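Local coordinates for protein putative glycosidase ph117-related (Bacteroides thetaiotaomicron, PDB 5A7V) that probably acts on mannose-containing oligosaccharides as a family GH130 enzyme, binding mannose in a pocket of its beta-propeller fold, at residues I149-Q163 with I173-P187. Residues are numbered along the deposited sequence; the frame is centred on the assembly and turned at random. Where two conformers were deposited one is given.
With SO4 (sulfate ion), chain H.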
loop_
_atom_site.group_PDB
_atom_site.type_symbol
_atom_site.label_atom_id
_atom_site.label_comp_id
_atom_site.label_asym_id
_atom_site.label_seq_id
_atom_site.Cartn_x
_atom_site.Cartn_y
_atom_site.Cartn_z
ATOM N N ILE A 149 -5.227 3.438 4.157
ATOM C CA ILE A 149 -6.316 4.223 4.811
ATOM C C ILE A 149 -6.927 5.180 3.793
ATOM O O ILE A 149 -6.230 5.872 3.046
ATOM C CB ILE A 149 -5.818 5.005 6.031
ATOM C CG1 ILE A 149 -5.413 4.013 7.138
ATOM C CG2 ILE A 149 -6.883 5.974 6.548
ATOM C CD1 ILE A 149 -4.657 4.575 8.327
ATOM N N ALA A 150 -8.272 5.192 3.789
ATOM C CA ALA A 150 -9.073 6.169 3.051
ATOM C C ALA A 150 -10.148 6.687 4.005
ATOM O O ALA A 150 -10.328 6.098 5.070
ATOM C CB ALA A 150 -9.679 5.548 1.810
ATOM N N VAL A 151 -10.809 7.789 3.641
ATOM C CA VAL A 151 -11.801 8.386 4.561
ATOM C C VAL A 151 -13.078 8.711 3.806
ATOM O O VAL A 151 -13.044 9.189 2.677
ATOM C CB VAL A 151 -11.206 9.620 5.257
ATOM C CG1 VAL A 151 -10.939 10.807 4.333
ATOM C CG2 VAL A 151 -12.038 10.071 6.466
ATOM N N THR A 152 -14.211 8.482 4.466
ATOM C CA THR A 152 -15.470 8.892 3.848
ATOM C C THR A 152 -15.630 10.408 3.917
ATOM O O THR A 152 -15.027 11.075 4.780
ATOM C CB THR A 152 -16.668 8.215 4.493
ATOM O OG1 THR A 152 -16.872 8.730 5.818
ATOM C CG2 THR A 152 -16.591 6.705 4.496
ATOM N N ALA A 153 -16.525 10.939 3.083
ATOM C CA ALA A 153 -16.864 12.363 3.162
ATOM C C ALA A 153 -17.475 12.776 4.514
ATOM O O ALA A 153 -17.421 13.926 4.886
ATOM C CB ALA A 153 -17.805 12.730 2.043
ATOM N N GLU A 154 -18.021 11.810 5.233
ATOM C CA GLU A 154 -18.609 12.028 6.543
ATOM C C GLU A 154 -17.586 11.849 7.697
ATOM O O GLU A 154 -17.925 12.013 8.854
ATOM C CB GLU A 154 -19.829 11.093 6.706
ATOM C CG GLU A 154 -20.946 11.253 5.593
ATOM C CD GLU A 154 -20.639 10.704 4.136
ATOM O OE1 GLU A 154 -19.955 9.633 3.909
ATOM O OE2 GLU A 154 -21.186 11.374 3.179
ATOM N N GLY A 155 -16.330 11.476 7.366
ATOM C CA GLY A 155 -15.235 11.501 8.339
ATOM C C GLY A 155 -14.865 10.166 8.979
ATOM O O GLY A 155 -14.177 10.154 9.980
ATOM N N LEU A 156 -15.337 9.063 8.419
ATOM C CA LEU A 156 -14.965 7.730 8.915
ATOM C C LEU A 156 -13.723 7.222 8.154
ATOM O O LEU A 156 -13.780 7.078 6.939
ATOM C CB LEU A 156 -16.108 6.748 8.771
ATOM C CG LEU A 156 -15.875 5.364 9.348
ATOM C CD1 LEU A 156 -15.760 5.434 10.857
ATOM C CD2 LEU A 156 -16.930 4.359 8.901
ATOM N N TYR A 157 -12.625 7.026 8.885
ATOM C CA TYR A 157 -11.439 6.380 8.306
ATOM C C TYR A 157 -11.674 4.891 8.237
ATOM O O TYR A 157 -12.073 4.230 9.220
ATOM C CB TYR A 157 -10.205 6.713 9.146
ATOM C CG TYR A 157 -9.856 8.170 9.143
ATOM C CD1 TYR A 157 -9.089 8.740 8.124
ATOM C CD2 TYR A 157 -10.262 9.025 10.181
ATOM C CE1 TYR A 157 -8.736 10.077 8.112
ATOM C CE2 TYR A 157 -9.939 10.381 10.140
ATOM C CZ TYR A 157 -9.184 10.908 9.110
ATOM O OH TYR A 157 -8.889 12.271 9.119
ATOM N N VAL A 158 -11.321 4.336 7.057
ATOM C CA VAL A 158 -11.458 2.940 6.762
ATOM C C VAL A 158 -10.047 2.407 6.410
ATOM O O VAL A 158 -9.429 2.878 5.441
ATOM C CB VAL A 158 -12.433 2.663 5.607
ATOM C CG1 VAL A 158 -12.608 1.170 5.361
ATOM C CG2 VAL A 158 -13.785 3.291 5.921
ATOM N N MET A 159 -9.588 1.451 7.232
ATOM C CA MET A 159 -8.252 0.810 7.080
ATOM C C MET A 159 -8.443 -0.591 6.550
ATOM O O MET A 159 -9.183 -1.403 7.142
ATOM C CB MET A 159 -7.550 0.652 8.427
ATOM C CG MET A 159 -6.175 -0.018 8.351
ATOM S SD MET A 159 -5.539 -0.678 9.886
ATOM C CE MET A 159 -5.309 0.848 10.794
ATOM N N THR A 160 -7.737 -0.902 5.454
ATOM C CA THR A 160 -7.577 -2.285 5.033
ATOM C C THR A 160 -6.148 -2.731 5.501
ATOM O O THR A 160 -5.214 -1.927 5.520
ATOM C CB THR A 160 -7.677 -2.432 3.525
ATOM O OG1 THR A 160 -6.605 -1.727 2.901
ATOM C CG2 THR A 160 -9.022 -1.901 2.972
ATOM N N TYR A 161 -6.044 -3.947 5.959
ATOM C CA TYR A 161 -4.733 -4.462 6.449
ATOM C C TYR A 161 -4.740 -5.977 6.410
ATOM O O TYR A 161 -5.769 -6.599 6.131
ATOM C CB TYR A 161 -4.475 -3.927 7.867
ATOM C CG TYR A 161 -5.332 -4.545 8.961
ATOM C CD1 TYR A 161 -6.666 -4.102 9.171
ATOM C CD2 TYR A 161 -4.827 -5.485 9.777
ATOM C CE1 TYR A 161 -7.455 -4.659 10.128
ATOM C CE2 TYR A 161 -5.589 -6.085 10.774
ATOM C CZ TYR A 161 -6.945 -5.644 10.979
ATOM O OH TYR A 161 -7.693 -6.171 12.032
ATOM N N THR A 162 -3.550 -6.581 6.620
ATOM C CA THR A 162 -3.445 -8.017 6.686
ATOM C C THR A 162 -3.398 -8.532 8.127
ATOM O O THR A 162 -2.573 -8.047 8.933
ATOM C CB THR A 162 -2.133 -8.496 6.010
ATOM O OG1 THR A 162 -2.024 -7.855 4.741
ATOM C CG2 THR A 162 -2.174 -9.990 5.824
ATOM N N GLN A 163 -4.240 -9.512 8.431
ATOM C CA GLN A 163 -4.148 -10.274 9.662
ATOM C C GLN A 163 -3.194 -11.437 9.418
ATOM O O GLN A 163 -3.405 -12.189 8.467
ATOM C CB GLN A 163 -5.551 -10.809 10.068
ATOM C CG GLN A 163 -6.578 -9.726 10.237
ATOM C CD GLN A 163 -7.923 -10.314 10.570
ATOM O OE1 GLN A 163 -8.503 -11.084 9.782
ATOM N NE2 GLN A 163 -8.460 -9.929 11.692
ATOM N N ILE A 173 -10.607 -5.362 7.764
ATOM C CA ILE A 173 -11.054 -3.959 7.810
ATOM C C ILE A 173 -11.109 -3.488 9.267
ATOM O O ILE A 173 -11.599 -4.235 10.153
ATOM C CB ILE A 173 -12.449 -3.756 7.158
ATOM C CG1 ILE A 173 -12.578 -4.400 5.780
ATOM C CG2 ILE A 173 -12.804 -2.287 7.139
ATOM C CD1 ILE A 173 -11.672 -3.785 4.701
ATOM N N ALA A 174 -10.639 -2.284 9.484
ATOM C CA ALA A 174 -10.860 -1.591 10.784
ATOM C C ALA A 174 -11.284 -0.169 10.476
ATOM O O ALA A 174 -10.965 0.392 9.437
ATOM C CB ALA A 174 -9.579 -1.595 11.624
ATOM N N THR A 175 -12.073 0.408 11.413
ATOM C CA THR A 175 -12.554 1.765 11.228
ATOM C C THR A 175 -12.320 2.631 12.456
ATOM O O THR A 175 -12.186 2.114 13.586
ATOM C CB THR A 175 -14.062 1.818 10.865
ATOM O OG1 THR A 175 -14.840 1.302 11.935
ATOM C CG2 THR A 175 -14.359 1.005 9.592
ATOM N N SER A 176 -12.250 3.926 12.224
ATOM C CA SER A 176 -11.970 4.909 13.304
ATOM C C SER A 176 -12.397 6.295 12.863
ATOM O O SER A 176 -12.366 6.595 11.667
ATOM C CB SER A 176 -10.459 4.917 13.632
ATOM O OG SER A 176 -10.121 5.914 14.592
ATOM N N ARG A 177 -12.747 7.154 13.825
ATOM C CA ARG A 177 -12.945 8.571 13.513
ATOM C C ARG A 177 -11.697 9.430 13.796
ATOM O O ARG A 177 -11.577 10.541 13.283
ATOM C CB ARG A 177 -14.169 9.140 14.267
ATOM C CG ARG A 177 -15.447 8.437 13.823
ATOM C CD ARG A 177 -16.669 9.216 14.175
ATOM N NE ARG A 177 -16.727 10.441 13.404
ATOM C CZ ARG A 177 -17.173 10.554 12.157
ATOM N NH1 ARG A 177 -17.661 9.510 11.468
ATOM N NH2 ARG A 177 -17.115 11.739 11.606
ATOM N N ASN A 178 -10.773 8.934 14.604
ATOM C CA ASN A 178 -9.647 9.732 15.034
ATOM C C ASN A 178 -8.257 9.099 14.812
ATOM O O ASN A 178 -7.270 9.670 15.261
ATOM C CB ASN A 178 -9.843 10.129 16.505
ATOM C CG ASN A 178 -9.718 8.952 17.450
ATOM O OD1 ASN A 178 -9.430 7.804 17.041
ATOM N ND2 ASN A 178 -9.972 9.216 18.740
ATOM N N LEU A 179 -8.195 7.944 14.145
ATOM C CA LEU A 179 -6.976 7.221 13.805
ATOM C C LEU A 179 -6.271 6.597 15.018
ATOM O O LEU A 179 -5.180 6.027 14.849
ATOM C CB LEU A 179 -6.025 8.137 12.996
ATOM C CG LEU A 179 -6.542 8.647 11.673
ATOM C CD1 LEU A 179 -5.627 9.700 11.089
ATOM C CD2 LEU A 179 -6.791 7.510 10.689
ATOM N N LYS A 180 -6.933 6.629 16.198
ATOM C CA LYS A 180 -6.392 6.072 17.456
ATOM C C LYS A 180 -7.250 4.973 18.024
ATOM O O LYS A 180 -6.751 3.947 18.458
ATOM C CB LYS A 180 -6.290 7.150 18.545
ATOM C CG LYS A 180 -5.384 8.292 18.228
ATOM C CD LYS A 180 -3.966 7.795 18.120
ATOM C CE LYS A 180 -3.010 8.960 18.036
ATOM N NZ LYS A 180 -2.895 9.688 19.323
ATOM N N ASP A 181 -8.555 5.206 18.018
ATOM C CA ASP A 181 -9.525 4.283 18.592
ATOM C C ASP A 181 -10.127 3.481 17.446
ATOM O O ASP A 181 -11.000 3.966 16.758
ATOM C CB ASP A 181 -10.539 5.113 19.391
ATOM C CG ASP A 181 -9.864 5.909 20.522
ATOM O OD1 ASP A 181 -9.093 5.273 21.280
ATOM O OD2 ASP A 181 -10.068 7.152 20.633
ATOM N N TRP A 182 -9.596 2.271 17.220
ATOM C CA TRP A 182 -9.947 1.458 16.060
ATOM C C TRP A 182 -10.890 0.320 16.449
ATOM O O TRP A 182 -10.638 -0.418 17.413
ATOM C CB TRP A 182 -8.677 0.867 15.403
ATOM C CG TRP A 182 -7.824 1.872 14.752
ATOM C CD1 TRP A 182 -6.728 2.479 15.284
ATOM C CD2 TRP A 182 -7.958 2.374 13.425
ATOM N NE1 TRP A 182 -6.175 3.365 14.372
ATOM C CE2 TRP A 182 -6.910 3.304 13.217
ATOM C CE3 TRP A 182 -8.863 2.133 12.387
ATOM C CZ2 TRP A 182 -6.761 4.000 12.015
ATOM C CZ3 TRP A 182 -8.733 2.814 11.216
ATOM C CH2 TRP A 182 -7.697 3.772 11.036
ATOM N N THR A 183 -11.917 0.113 15.627
ATOM C CA THR A 183 -12.785 -1.074 15.761
ATOM C C THR A 183 -12.422 -2.058 14.638
ATOM O O THR A 183 -12.439 -1.657 13.465
ATOM C CB THR A 183 -14.271 -0.707 15.731
ATOM O OG1 THR A 183 -14.550 0.200 16.791
ATOM C CG2 THR A 183 -15.115 -1.965 15.792
ATOM N N LYS A 184 -12.102 -3.300 15.040
ATOM C CA LYS A 184 -11.742 -4.391 14.116
ATOM C C LYS A 184 -13.029 -5.079 13.677
ATOM O O LYS A 184 -13.807 -5.551 14.505
ATOM C CB LYS A 184 -10.793 -5.398 14.779
ATOM C CG LYS A 184 -9.445 -4.778 15.113
ATOM C CD LYS A 184 -8.541 -5.803 15.806
ATOM C CE LYS A 184 -7.263 -5.160 16.278
ATOM N NZ LYS A 184 -6.404 -6.172 16.966
ATOM N N HIS A 185 -13.245 -5.124 12.365
ATOM C CA HIS A 185 -14.433 -5.769 11.799
ATOM C C HIS A 185 -14.184 -7.161 11.251
ATOM O O HIS A 185 -15.128 -7.858 10.875
ATOM C CB HIS A 185 -15.127 -4.886 10.775
ATOM C CG HIS A 185 -15.797 -3.710 11.390
ATOM N ND1 HIS A 185 -17.130 -3.735 11.705
ATOM C CD2 HIS A 185 -15.332 -2.501 11.776
ATOM C CE1 HIS A 185 -17.461 -2.593 12.266
ATOM N NE2 HIS A 185 -16.402 -1.815 12.293
ATOM N N GLY A 186 -12.936 -7.586 11.228
ATOM C CA GLY A 186 -12.571 -8.909 10.726
ATOM C C GLY A 186 -12.333 -8.956 9.212
ATOM O O GLY A 186 -12.335 -7.927 8.525
ATOM N N PRO A 187 -12.111 -10.173 8.705
ATOM C CA PRO A 187 -11.841 -10.355 7.272
ATOM C C PRO A 187 -12.867 -9.681 6.368
ATOM O O PRO A 187 -14.101 -9.819 6.570
ATOM C CB PRO A 187 -11.811 -11.882 7.126
ATOM C CG PRO A 187 -11.371 -12.382 8.475
ATOM C CD PRO A 187 -12.039 -11.445 9.464
HETATM S S SO4 H . -15.162 13.520 14.482
HETATM O O1 SO4 H . -15.507 14.871 15.004
HETATM O O2 SO4 H . -16.087 12.545 15.110
HETATM O O3 SO4 H . -13.778 13.120 14.852
HETATM O O4 SO4 H . -15.303 13.503 13.004
HETATM O O HOH W 1 -13.036 12.106 11.555
HETATM O O HOH W 2 -10.388 -6.371 11.458
#
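M159 reaches across to W182 and illustrates how one flexible side chain can tie neighbouring strands of a sheet to the turn beyond them. M159 pairs with A174, both side chains on the same face of the sheet, and M159 CB lies 3.7 Å from W182 CZ3. In one of two modelled conformers, CG leaves anti to the backbone N (chi1 179°), SD stands above the indole at a distance, a Met-aromatic contact, and the bend at chi3 (-66°) turns CE down onto the ring, beneath SD. There CE makes a CH-pi contact 3.6 Å from the centroid of the six-membered ring; S176 CB lies on the opposite face.

Farther along this face, the Y157 ring is gripped similarly: L179 CD2 presses on one side, 3.5 Å from Y157 CG, and V151 CG2 on the other, while its hydroxyl bonds to L83 and H84 of a neighbouring blade strand. Backbone bonds from Y157 to S176 and from M159 to A174 fix the antiparallel register. S176 OG accepts from N178 N (an ST turn) and from L179 N (an ST motif), helping shape the turn that carries L179.

At the exposed end, R177 NH2 donates almost straight (175°) to E154 O, 2.9 Å away, in the guanidinium plane and on a carbonyl lone pair. R177 NE and NH2 also hold a sulfate, probably from the crystallisation liquor. Near the other end, water 2 bridges I173 O, G186 N and Y161 OH, which also bonds E139, and T162 touches the bound mannose. Four antiparallel strands in sequence order form this up-and-down meander, characteristic of a blade in the five-bladed beta-propeller of GH130 enzymes.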